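Local coordinates for protein LbaCas13a H328A (C2c2) (Lachnospiraceae bacterium NK4A179, PDB 5WLH) that binds a CRISPR RNA guide and, as a Cas13a enzyme, probably processes its precursor and cleaves RNA when a matching target pairs with the guide, at residues Glu119-Leu124 with Tyr225-Phe230; Leu124-Arg129 with Ala235-Ser240. All coordinates share one frame; numbering follows the deposited sequence.

Contact 1 (Glu119-Leu124 with Tyr225-Phe230)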
loop_
_atom_site.group_PDB
_atom_site.type_symbol
_atom_site.label_atom_id
_atom_site.label_comp_id
_atom_site.label_asym_id
_atom_site.label_seq_id
_atom_site.Cartn_x
_atom_site.Cartn_y
_atom_site.Cartn_z
ATOM N N GLU A 119 -29.054 -35.548 8.191
ATOM C CA GLU A 119 -28.621 -34.617 7.150
ATOM C C GLU A 119 -29.763 -34.280 6.205
ATOM O O GLU A 119 -29.916 -33.122 5.798
ATOM C CB GLU A 119 -27.442 -35.185 6.364
ATOM C CG GLU A 119 -26.923 -34.214 5.299
ATOM C CD GLU A 119 -26.041 -34.878 4.257
ATOM O OE1 GLU A 119 -25.046 -34.247 3.833
ATOM O OE2 GLU A 119 -26.339 -36.029 3.864
ATOM N N LYS A 120 -30.567 -35.280 5.833
ATOM C CA LYS A 120 -31.721 -35.029 4.978
ATOM C C LYS A 120 -32.736 -34.129 5.673
ATOM O O LYS A 120 -33.328 -33.246 5.042
ATOM C CB LYS A 120 -32.362 -36.353 4.568
ATOM C CG LYS A 120 -33.734 -36.208 3.941
ATOM C CD LYS A 120 -33.638 -35.790 2.488
ATOM C CE LYS A 120 -34.797 -36.368 1.694
ATOM N NZ LYS A 120 -35.010 -37.808 2.017
ATOM N N TYR A 121 -32.957 -34.349 6.974
ATOM C CA TYR A 121 -33.766 -33.436 7.776
ATOM C C TYR A 121 -33.256 -32.004 7.669
ATOM O O TYR A 121 -34.032 -31.062 7.480
ATOM C CB TYR A 121 -33.738 -33.890 9.235
ATOM C CG TYR A 121 -34.526 -33.026 10.188
ATOM C CD1 TYR A 121 -33.965 -31.891 10.778
ATOM C CD2 TYR A 121 -35.827 -33.365 10.527
ATOM C CE1 TYR A 121 -34.696 -31.112 11.655
ATOM C CE2 TYR A 121 -36.556 -32.604 11.413
ATOM C CZ TYR A 121 -35.998 -31.484 11.968
ATOM O OH TYR A 121 -36.758 -30.751 12.841
ATOM N N ALA A 122 -31.946 -31.826 7.837
ATOM C CA ALA A 122 -31.354 -30.498 7.744
ATOM C C ALA A 122 -31.595 -29.884 6.372
ATOM O O ALA A 122 -31.897 -28.691 6.261
ATOM C CB ALA A 122 -29.862 -30.582 8.042
ATOM N N GLU A 123 -31.463 -30.686 5.314
ATOM C CA GLU A 123 -31.734 -30.195 3.963
ATOM C C GLU A 123 -33.173 -29.719 3.838
ATOM O O GLU A 123 -33.440 -28.611 3.352
ATOM C CB GLU A 123 -31.452 -31.293 2.933
ATOM C CG GLU A 123 -30.020 -31.781 2.902
ATOM C CD GLU A 123 -29.130 -30.901 2.059
ATOM O OE1 GLU A 123 -29.667 -30.025 1.343
ATOM O OE2 GLU A 123 -27.897 -31.093 2.101
ATOM N N LEU A 124 -34.119 -30.549 4.279
ATOM C CA LEU A 124 -35.523 -30.172 4.184
ATOM C C LEU A 124 -35.865 -29.011 5.109
ATOM O O LEU A 124 -36.751 -28.214 4.783
ATOM C CB LEU A 124 -36.413 -31.375 4.491
ATOM C CG LEU A 124 -36.323 -32.521 3.480
ATOM C CD1 LEU A 124 -37.450 -33.522 3.708
ATOM C CD2 LEU A 124 -36.334 -31.996 2.039
ATOM N N TYR A 225 -32.057 -24.862 12.921
ATOM C CA TYR A 225 -30.999 -24.080 12.297
ATOM C C TYR A 225 -29.631 -24.673 12.593
ATOM O O TYR A 225 -28.781 -24.748 11.700
ATOM C CB TYR A 225 -31.052 -22.621 12.757
ATOM C CG TYR A 225 -30.172 -21.758 11.887
ATOM C CD1 TYR A 225 -30.661 -21.213 10.713
ATOM C CD2 TYR A 225 -28.838 -21.537 12.215
ATOM C CE1 TYR A 225 -29.852 -20.458 9.887
ATOM C CE2 TYR A 225 -28.020 -20.772 11.399
ATOM C CZ TYR A 225 -28.539 -20.237 10.236
ATOM O OH TYR A 225 -27.745 -19.474 9.413
ATOM N N VAL A 226 -29.393 -25.074 13.845
ATOM C CA VAL A 226 -28.119 -25.707 14.194
ATOM C C VAL A 226 -27.852 -26.902 13.291
ATOM O O VAL A 226 -26.726 -27.104 12.815
ATOM C CB VAL A 226 -28.108 -26.106 15.683
ATOM C CG1 VAL A 226 -26.916 -27.026 15.986
ATOM C CG2 VAL A 226 -28.026 -24.873 16.539
ATOM N N LEU A 227 -28.878 -27.714 13.026
ATOM C CA LEU A 227 -28.671 -28.859 12.142
ATOM C C LEU A 227 -28.373 -28.421 10.709
ATOM O O LEU A 227 -27.543 -29.036 10.033
ATOM C CB LEU A 227 -29.880 -29.786 12.172
ATOM C CG LEU A 227 -30.178 -30.313 13.579
ATOM C CD1 LEU A 227 -31.670 -30.510 13.765
ATOM C CD2 LEU A 227 -29.423 -31.589 13.823
ATOM N N GLU A 228 -29.045 -27.372 10.223
ATOM C CA GLU A 228 -28.702 -26.825 8.907
ATOM C C GLU A 228 -27.268 -26.326 8.879
ATOM O O GLU A 228 -26.574 -26.452 7.863
ATOM C CB GLU A 228 -29.647 -25.682 8.537
ATOM C CG GLU A 228 -31.102 -26.055 8.452
ATOM C CD GLU A 228 -31.987 -24.836 8.301
ATOM O OE1 GLU A 228 -31.482 -23.814 7.773
ATOM O OE2 GLU A 228 -33.165 -24.883 8.735
ATOM N N ASP A 229 -26.815 -25.746 9.989
ATOM C CA ASP A 229 -25.449 -25.247 10.091
ATOM C C ASP A 229 -24.450 -26.395 10.204
ATOM O O ASP A 229 -23.412 -26.402 9.525
ATOM C CB ASP A 229 -25.349 -24.312 11.296
ATOM C CG ASP A 229 -24.028 -23.567 11.354
ATOM O OD1 ASP A 229 -23.616 -23.027 10.315
ATOM O OD2 ASP A 229 -23.419 -23.519 12.446
ATOM N N PHE A 230 -24.768 -27.384 11.038
ATOM C CA PHE A 230 -23.890 -28.537 11.238
ATOM C C PHE A 230 -23.630 -29.283 9.938
ATOM O O PHE A 230 -22.503 -29.726 9.683
ATOM C CB PHE A 230 -24.522 -29.471 12.267
ATOM C CG PHE A 230 -23.783 -30.777 12.463
ATOM C CD1 PHE A 230 -22.728 -30.857 13.348
ATOM C CD2 PHE A 230 -24.166 -31.919 11.777
ATOM C CE1 PHE A 230 -22.060 -32.056 13.541
ATOM C CE2 PHE A 230 -23.504 -33.119 11.971
ATOM C CZ PHE A 230 -22.455 -33.183 12.854
#
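Ala-122 and Leu-227 meet where two helices pass closest, and the small methyl lets the backbones come near. The segment axes approach to 8.4 Å and cross at -111°. Ala-122 CB points at the opposite helix and sits 3.4 Å from Leu-227 O. The residue just before it, Tyr-121, widens this apolar patch. Its CG lies anti to the backbone N (chi1 179°), which swings the ring out so that CE1 comes 3.7 Å from Leu-227 CD1. The ring and the leucine branch meet at a slant. The tyrosine hydroxyl goes on to bond Asp-224. On the other flank, Glu-228 CG rests 3.5 Å from Ala-122 O. Its carboxylate reaches past, with OE1 bridged to Arg-234 and OE2 turned back to helix 115-130. The four touching residues are buried, and they cover little area, 174 Å² in all. The looser side lies away from this patch, where Glu-119 and Glu-123 are partly exposed and form salt bridges with Lys-116 and Lys-236. The contact joins helix 115-130 to helix 218-230. Val-233 of helix 233-244 touches Ala-122 and Glu-228, and Leu-107 of helix 103-107 packs on Leu-227.

Contact 2 (Leu124-Arg129 with Ala235-Ser240). With nucleotides of chain B.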
loop_
_atom_site.group_PDB
_atom_site.type_symbol
_atom_site.label_atom_id
_atom_site.label_comp_id
_atom_site.label_asym_id
_atom_site.label_seq_id
_atom_site.Cartn_x
_atom_site.Cartn_y
_atom_site.Cartn_z
ATOM N N LEU A 124 -34.119 -30.549 4.279
ATOM C CA LEU A 124 -35.523 -30.172 4.184
ATOM C C LEU A 124 -35.865 -29.011 5.109
ATOM O O LEU A 124 -36.751 -28.214 4.783
ATOM C CB LEU A 124 -36.413 -31.375 4.491
ATOM C CG LEU A 124 -36.323 -32.521 3.480
ATOM C CD1 LEU A 124 -37.450 -33.522 3.708
ATOM C CD2 LEU A 124 -36.334 -31.996 2.039
ATOM N N SER A 125 -35.188 -28.896 6.258
ATOM C CA SER A 125 -35.418 -27.754 7.142
ATOM C C SER A 125 -35.054 -26.451 6.442
ATOM O O SER A 125 -35.795 -25.465 6.500
ATOM C CB SER A 125 -34.602 -27.904 8.420
ATOM O OG SER A 125 -34.730 -26.756 9.237
ATOM N N TYR A 126 -33.904 -26.446 5.767
ATOM C CA TYR A 126 -33.474 -25.287 4.991
ATOM C C TYR A 126 -34.426 -25.021 3.828
ATOM O O TYR A 126 -34.880 -23.888 3.629
ATOM C CB TYR A 126 -32.047 -25.520 4.491
ATOM C CG TYR A 126 -31.550 -24.471 3.525
ATOM C CD1 TYR A 126 -31.655 -23.121 3.827
ATOM C CD2 TYR A 126 -30.971 -24.832 2.311
ATOM C CE1 TYR A 126 -31.200 -22.152 2.948
ATOM C CE2 TYR A 126 -30.516 -23.871 1.423
ATOM C CZ TYR A 126 -30.633 -22.535 1.747
ATOM O OH TYR A 126 -30.184 -21.574 0.875
ATOM N N THR A 127 -34.744 -26.061 3.052
ATOM C CA THR A 127 -35.650 -25.896 1.917
ATOM C C THR A 127 -37.016 -25.394 2.362
ATOM O O THR A 127 -37.655 -24.612 1.649
ATOM C CB THR A 127 -35.775 -27.223 1.162
ATOM O OG1 THR A 127 -34.492 -27.573 0.637
ATOM C CG2 THR A 127 -36.757 -27.115 -0.000
ATOM N N ASN A 128 -37.471 -25.815 3.542
ATOM C CA ASN A 128 -38.740 -25.319 4.051
ATOM C C ASN A 128 -38.690 -23.816 4.289
ATOM O O ASN A 128 -39.704 -23.129 4.113
ATOM C CB ASN A 128 -39.116 -26.047 5.336
ATOM C CG ASN A 128 -39.767 -27.389 5.070
ATOM O OD1 ASN A 128 -39.800 -27.858 3.935
ATOM N ND2 ASN A 128 -40.290 -28.011 6.118
ATOM N N ARG A 129 -37.524 -23.287 4.674
ATOM C CA ARG A 129 -37.390 -21.842 4.862
ATOM C C ARG A 129 -37.517 -21.099 3.539
ATOM O O ARG A 129 -38.280 -20.132 3.430
ATOM C CB ARG A 129 -36.055 -21.512 5.530
ATOM C CG ARG A 129 -35.907 -22.091 6.913
ATOM C CD ARG A 129 -34.626 -21.616 7.567
ATOM N NE ARG A 129 -34.276 -22.463 8.699
ATOM C CZ ARG A 129 -34.783 -22.319 9.917
ATOM N NH1 ARG A 129 -34.400 -23.129 10.897
ATOM N NH2 ARG A 129 -35.658 -21.349 10.157
ATOM N N ALA A 235 -23.956 -23.803 2.320
ATOM C CA ALA A 235 -22.703 -23.757 1.570
ATOM C C ALA A 235 -22.606 -24.911 0.582
ATOM O O ALA A 235 -22.113 -24.731 -0.542
ATOM C CB ALA A 235 -21.516 -23.771 2.531
ATOM N N LYS A 236 -23.081 -26.103 0.979
ATOM C CA LYS A 236 -23.014 -27.263 0.093
ATOM C C LYS A 236 -23.786 -27.051 -1.195
ATOM O O LYS A 236 -23.431 -27.627 -2.229
ATOM C CB LYS A 236 -23.553 -28.514 0.792
ATOM C CG LYS A 236 -22.584 -29.190 1.740
ATOM C CD LYS A 236 -22.825 -30.704 1.761
ATOM C CE LYS A 236 -24.286 -31.049 1.481
ATOM N NZ LYS A 236 -25.203 -30.633 2.578
ATOM N N SER A 237 -24.870 -26.289 -1.149
ATOM C CA SER A 237 -25.667 -26.042 -2.330
ATOM C C SER A 237 -25.289 -24.751 -3.043
ATOM O O SER A 237 -25.771 -24.519 -4.150
ATOM C CB SER A 237 -27.158 -26.020 -1.968
ATOM O OG SER A 237 -27.500 -24.841 -1.266
ATOM N N GLN A 238 -24.437 -23.915 -2.452
ATOM C CA GLN A 238 -24.268 -22.581 -3.022
ATOM C C GLN A 238 -22.822 -22.157 -3.281
ATOM O O GLN A 238 -22.585 -21.367 -4.198
ATOM C CB GLN A 238 -24.941 -21.553 -2.113
ATOM C CG GLN A 238 -26.463 -21.656 -2.123
ATOM C CD GLN A 238 -27.105 -20.691 -1.160
ATOM O OE1 GLN A 238 -28.273 -20.838 -0.813
ATOM N NE2 GLN A 238 -26.346 -19.689 -0.726
ATOM N N VAL A 239 -21.860 -22.622 -2.481
ATOM C CA VAL A 239 -20.515 -22.048 -2.545
ATOM C C VAL A 239 -19.865 -22.352 -3.892
ATOM O O VAL A 239 -19.301 -21.462 -4.542
ATOM C CB VAL A 239 -19.639 -22.543 -1.378
ATOM C CG1 VAL A 239 -18.139 -22.328 -1.689
ATOM C CG2 VAL A 239 -19.985 -21.833 -0.095
ATOM N N SER A 240 -19.927 -23.611 -4.330
ATOM C CA SER A 240 -19.249 -23.975 -5.574
ATOM C C SER A 240 -19.796 -23.191 -6.757
ATOM O O SER A 240 -19.031 -22.690 -7.596
ATOM C CB SER A 240 -19.380 -25.481 -5.821
ATOM O OG SER A 240 -18.430 -25.903 -6.777
ATOM P P A B 14 -28.317 -17.137 -6.043
ATOM O OP1 A B 14 -29.098 -18.316 -6.488
ATOM O OP2 A B 14 -28.455 -15.877 -6.803
ATOM O "O5'" A B 14 -28.636 -16.811 -4.522
ATOM C "C5'" A B 14 -28.633 -17.845 -3.548
ATOM C "C4'" A B 14 -28.858 -17.276 -2.175
ATOM O "O4'" A B 14 -27.817 -16.321 -1.865
ATOM C "C3'" A B 14 -30.146 -16.494 -1.987
ATOM O "O3'" A B 14 -31.224 -17.351 -1.691
ATOM C "C2'" A B 14 -29.815 -15.577 -0.825
ATOM O "O2'" A B 14 -29.896 -16.313 0.392
ATOM C "C1'" A B 14 -28.340 -15.281 -1.078
ATOM N N9 A B 14 -28.096 -14.004 -1.767
ATOM C C8 A B 14 -27.775 -13.833 -3.090
ATOM N N7 A B 14 -27.588 -12.585 -3.389
ATOM C C5 A B 14 -27.775 -11.900 -2.207
ATOM C C6 A B 14 -27.700 -10.539 -1.880
ATOM N N6 A B 14 -27.399 -9.585 -2.777
ATOM N N1 A B 14 -27.946 -10.189 -0.601
ATOM C C2 A B 14 -28.240 -11.135 0.298
ATOM N N3 A B 14 -28.335 -12.450 0.101
ATOM C C4 A B 14 -28.089 -12.769 -1.185
ATOM P P A B 13 -24.535 -14.062 -8.882
ATOM O OP1 A B 13 -25.307 -14.645 -9.994
ATOM O OP2 A B 13 -24.883 -12.708 -8.384
ATOM O "O5'" A B 13 -24.663 -14.973 -7.582
ATOM C "C5'" A B 13 -24.358 -16.361 -7.625
ATOM C "C4'" A B 13 -24.474 -16.970 -6.246
ATOM O "O4'" A B 13 -23.515 -16.342 -5.362
ATOM C "C3'" A B 13 -25.800 -16.742 -5.551
ATOM O "O3'" A B 13 -26.804 -17.643 -5.979
ATOM C "C2'" A B 13 -25.431 -16.874 -4.086
ATOM O "O2'" A B 13 -25.247 -18.243 -3.751
ATOM C "C1'" A B 13 -24.069 -16.195 -4.073
ATOM N N9 A B 13 -24.156 -14.757 -3.765
ATOM C C8 A B 13 -23.998 -13.677 -4.613
ATOM N N7 A B 13 -24.098 -12.513 -3.998
ATOM C C5 A B 13 -24.349 -12.855 -2.672
ATOM C C6 A B 13 -24.568 -12.083 -1.515
ATOM N N6 A B 13 -24.562 -10.748 -1.491
ATOM N N1 A B 13 -24.800 -12.749 -0.367
ATOM C C2 A B 13 -24.806 -14.089 -0.367
ATOM N N3 A B 13 -24.602 -14.925 -1.380
ATOM C C4 A B 13 -24.378 -14.226 -2.515
ATOM P P G B 22 -17.705 -18.223 4.453
ATOM O OP1 G B 22 -16.764 -19.123 5.177
ATOM O OP2 G B 22 -17.777 -16.784 4.824
ATOM O "O5'" G B 22 -17.308 -18.294 2.921
ATOM C "C5'" G B 22 -17.385 -19.523 2.228
ATOM C "C4'" G B 22 -17.243 -19.276 0.755
ATOM O "O4'" G B 22 -18.363 -18.481 0.279
ATOM C "C3'" G B 22 -16.039 -18.449 0.354
ATOM O "O3'" G B 22 -14.821 -19.169 0.371
ATOM C "C2'" G B 22 -16.453 -17.938 -1.019
ATOM O "O2'" G B 22 -16.371 -18.970 -1.984
ATOM C "C1'" G B 22 -17.931 -17.636 -0.775
ATOM N N9 G B 22 -18.101 -16.241 -0.360
ATOM C C8 G B 22 -18.388 -15.753 0.892
ATOM N N7 G B 22 -18.443 -14.449 0.938
ATOM C C5 G B 22 -18.156 -14.068 -0.376
ATOM C C6 G B 22 -18.073 -12.785 -0.964
ATOM O O6 G B 22 -18.240 -11.700 -0.425
ATOM N N1 G B 22 -17.768 -12.848 -2.328
ATOM C C2 G B 22 -17.559 -13.992 -3.040
ATOM N N2 G B 22 -17.264 -13.829 -4.338
ATOM N N3 G B 22 -17.628 -15.199 -2.504
ATOM C C4 G B 22 -17.927 -15.150 -1.186
#
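Tyr-126 and Gln-238 bridge two helical segments whose backbones stay well apart, the nearest CA atoms, of Tyr-126 and Ser-237, being 10.7 Å from each other. The gap is spanned mainly by the long side chains of Tyr-126 and Gln-238. Tyr-126 has CG anti to its backbone N, and the ring extends from helix 115-130 toward helix 233-244. Its OH donates a hydrogen bond to Gln-238 OE1 at 2.7 Å. The C=O...O angle is 154°, and the hydroxyl is tilted 25° out of the carbonyl plane. The acceptor lies at the ring's edge, near its plane, while the ring and amide planes are turned 52° apart. Gln-238 reaches this point with an extended chain. Ser-237 OG approaches the ring obliquely, 4.2 Å from Tyr-126 CE2, and bonds back to Arg-234 O of its own helix. Holding OE1 this way probably limits rotation of the amide, whose NE2 lies beside the RNA. There NE2 is 3.8 Å from C4' of A14 of chain B and 3.5 Å from O2' of A13 of chain B, close packing on the sugars. An alanine in place of Gln-238 would probably leave the Tyr-126 hydroxyl without this acceptor and open a gap beside the two riboses. On the next residue, Val-239 CG2 packs 3.7 Å from O4' of G22 of chain B. The closest approaches of Gln-238 and Val-239 to these nucleotides are thus to sugar atoms. The arrangement is that of a helix packed on the riboses of the bound pre-crRNA, with a tyrosine from helix 115-130 probably steadying the glutamine that meets it.

Both contacts use helix 115-130 and share Leu-124. Contact 1 pairs it with helix 218-230 and contact 2 with helix 233-244, the next helix in the chain. Their centres are about 9 Å apart. Both are buried, but contact 1 is mainly apolar helix-to-helix packing, whereas contact 2 is a polar bridge at the RNA surface, with Ser-237 exposed. Glu-228 connects them. Its OE2 makes a salt bridge to Arg-129 NE at 2.7 Å and a probable hydrogen bond to Ser-125 OG at 2.5 Å. A carboxylate of contact 1 thus holds two polar groups of the 124-129 segment.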